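Local atomic coordinates of putative host cell surface-exposed lipoprotein (Streptococcus phage TP-J34, PDB entry 4EQQ), a protein that excludes superinfecting phages, with the phage tape measure protein as its target, as a probably surface-exposed lipoprotein whose ectodomain is described here. Residues Glu35-Leu40 / Tyr46-Ser51. Sequence-based numbering, arbitrary orientation.
Sequences ELRSQL and YSQDAS
The hydroxyl of S51 donates to the backbone carbonyl of R37, with OG 2.7 Å from O. The OG lies in the carbonyl plane on a lone pair, at a C=O...OG angle of 115°, so it reaches that oxygen from the side. With CB already directed at helix 33-42, a chi1 of 180° extends the hydroxyl away from the backbone N of S51 toward R37 O. There it also meets carbon: L40 CB is 3.4 Å from S51 OG and R37 CG 3.7 Å, so the small side chain sits between two residues one helical turn apart. Helix 33-42, a short connection and helix 48-57 follow one another as in the helix-turn-helix fold of this protein; the CA atoms of R37 and S51 approach to 5.5 Å, a closeness that the small serine allows. Where that connection ends, Y46 N donates to L40 O at 3.0 Å with an N-H...O angle of 162°. The N is tilted out of the carbonyl plane, and the same oxygen lies at the edge of the Y46 ring. L40 CD2 touches Y46 CD2 at 4.1 Å, while S47 OG caps helix 48-57 by accepting from A50 N. At the more open side, Q48 NE2 lies 3.6 Å from R37 CD, the two side chains crossing at about a right angle. Their polar ends converge on D52, which takes a salt bridge from R37 NH1 and a hydrogen bond from Q48 NE2; R37 NE also pairs with E34.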
loop_
_atom_site.group_PDB
_atom_site.type_symbol
_atom_site.label_atom_id
_atom_site.label_comp_id
_atom_site.label_asym_id
_atom_site.label_seq_id
_atom_site.Cartn_x
_atom_site.Cartn_y
_atom_site.Cartn_z
ATOM N N GLU A 35 8.355 -6.886 -3.980
ATOM C CA GLU A 35 7.177 -6.964 -3.108
ATOM C C GLU A 35 6.080 -7.818 -3.751
ATOM O O GLU A 35 5.503 -8.698 -3.102
ATOM C CB GLU A 35 6.652 -5.567 -2.801
ATOM C CG GLU A 35 7.440 -4.920 -1.680
ATOM C CD GLU A 35 7.090 -3.473 -1.412
ATOM O OE1 GLU A 35 6.701 -2.753 -2.364
ATOM O OE2 GLU A 35 7.269 -3.042 -0.251
ATOM N N LEU A 36 5.847 -7.591 -5.044
ATOM C CA LEU A 36 4.845 -8.307 -5.835
ATOM C C LEU A 36 5.208 -9.783 -5.990
ATOM O O LEU A 36 4.345 -10.648 -5.835
ATOM C CB LEU A 36 4.662 -7.620 -7.201
ATOM C CG LEU A 36 3.652 -8.281 -8.156
ATOM C CD1 LEU A 36 2.236 -8.329 -7.538
ATOM C CD2 LEU A 36 3.635 -7.565 -9.474
ATOM N N ARG A 37 6.505 -10.069 -6.213
ATOM C CA ARG A 37 7.021 -11.428 -6.359
ATOM C C ARG A 37 6.724 -12.249 -5.106
ATOM O O ARG A 37 6.273 -13.399 -5.199
ATOM C CB ARG A 37 8.544 -11.389 -6.621
ATOM C CG ARG A 37 9.118 -12.719 -7.107
ATOM C CD ARG A 37 10.641 -12.796 -6.931
ATOM N NE ARG A 37 11.345 -11.724 -7.640
ATOM C CZ ARG A 37 11.591 -11.714 -8.946
ATOM N NH1 ARG A 37 11.183 -12.718 -9.714
ATOM N NH2 ARG A 37 12.213 -10.686 -9.500
ATOM N N SER A 38 7.011 -11.649 -3.936
ATOM C CA SER A 38 6.792 -12.226 -2.616
ATOM C C SER A 38 5.276 -12.371 -2.341
ATOM O O SER A 38 4.841 -13.425 -1.894
ATOM C CB SER A 38 7.472 -11.371 -1.557
ATOM O OG SER A 38 7.169 -11.857 -0.258
ATOM N N GLN A 39 4.470 -11.339 -2.664
ATOM C CA GLN A 39 3.015 -11.368 -2.477
ATOM C C GLN A 39 2.354 -12.564 -3.203
ATOM O O GLN A 39 1.542 -13.273 -2.601
ATOM C CB GLN A 39 2.388 -10.053 -2.967
ATOM C CG GLN A 39 0.859 -10.003 -2.837
ATOM C CD GLN A 39 0.364 -9.831 -1.415
ATOM O OE1 GLN A 39 1.081 -9.365 -0.535
ATOM N NE2 GLN A 39 -0.892 -10.175 -1.164
ATOM N N LEU A 40 2.688 -12.764 -4.500
ATOM C CA LEU A 40 2.105 -13.844 -5.308
ATOM C C LEU A 40 2.384 -15.235 -4.739
ATOM O O LEU A 40 1.533 -16.119 -4.830
ATOM C CB LEU A 40 2.530 -13.752 -6.785
ATOM C CG LEU A 40 2.028 -12.522 -7.565
ATOM C CD1 LEU A 40 2.816 -12.345 -8.861
ATOM C CD2 LEU A 40 0.493 -12.591 -7.863
ATOM N N TYR A 46 1.052 -18.962 -5.468
ATOM C CA TYR A 46 1.566 -19.326 -6.787
ATOM C C TYR A 46 2.953 -19.931 -6.574
ATOM O O TYR A 46 3.602 -19.633 -5.565
ATOM C CB TYR A 46 1.682 -18.088 -7.696
ATOM C CG TYR A 46 0.344 -17.710 -8.287
ATOM C CD1 TYR A 46 -0.242 -18.486 -9.282
ATOM C CD2 TYR A 46 -0.373 -16.622 -7.799
ATOM C CE1 TYR A 46 -1.497 -18.179 -9.792
ATOM C CE2 TYR A 46 -1.624 -16.292 -8.314
ATOM C CZ TYR A 46 -2.190 -17.087 -9.297
ATOM O OH TYR A 46 -3.417 -16.791 -9.815
ATOM N N SER A 47 3.418 -20.773 -7.509
ATOM C CA SER A 47 4.776 -21.302 -7.400
ATOM C C SER A 47 5.759 -20.133 -7.611
ATOM O O SER A 47 5.367 -19.079 -8.134
ATOM C CB SER A 47 5.024 -22.359 -8.476
ATOM O OG SER A 47 4.880 -21.765 -9.756
ATOM N N GLN A 48 7.028 -20.322 -7.257
ATOM C CA GLN A 48 8.044 -19.306 -7.507
ATOM C C GLN A 48 8.149 -19.002 -9.026
ATOM O O GLN A 48 8.267 -17.841 -9.409
ATOM C CB GLN A 48 9.416 -19.744 -6.952
ATOM C CG GLN A 48 10.417 -18.593 -6.858
ATOM C CD GLN A 48 9.958 -17.496 -5.918
ATOM O OE1 GLN A 48 9.755 -17.717 -4.722
ATOM N NE2 GLN A 48 9.804 -16.290 -6.437
ATOM N N ASP A 49 8.085 -20.037 -9.878
ATOM C CA ASP A 49 8.172 -19.842 -11.327
ATOM C C ASP A 49 7.011 -18.999 -11.890
ATOM O O ASP A 49 7.255 -18.148 -12.736
ATOM C CB ASP A 49 8.273 -21.190 -12.058
ATOM C CG ASP A 49 9.608 -21.901 -11.884
ATOM O OD1 ASP A 49 10.595 -21.236 -11.501
ATOM O OD2 ASP A 49 9.680 -23.094 -12.199
ATOM N N ALA A 50 5.764 -19.262 -11.455
ATOM C CA ALA A 50 4.585 -18.510 -11.925
ATOM C C ALA A 50 4.693 -17.036 -11.466
ATOM O O ALA A 50 4.355 -16.125 -12.220
ATOM C CB ALA A 50 3.312 -19.134 -11.372
ATOM N N SER A 51 5.175 -16.820 -10.234
ATOM C CA SER A 51 5.341 -15.476 -9.674
ATOM C C SER A 51 6.441 -14.730 -10.421
ATOM O O SER A 51 6.225 -13.587 -10.803
ATOM C CB SER A 51 5.629 -15.536 -8.177
ATOM O OG SER A 51 5.789 -14.221 -7.673
#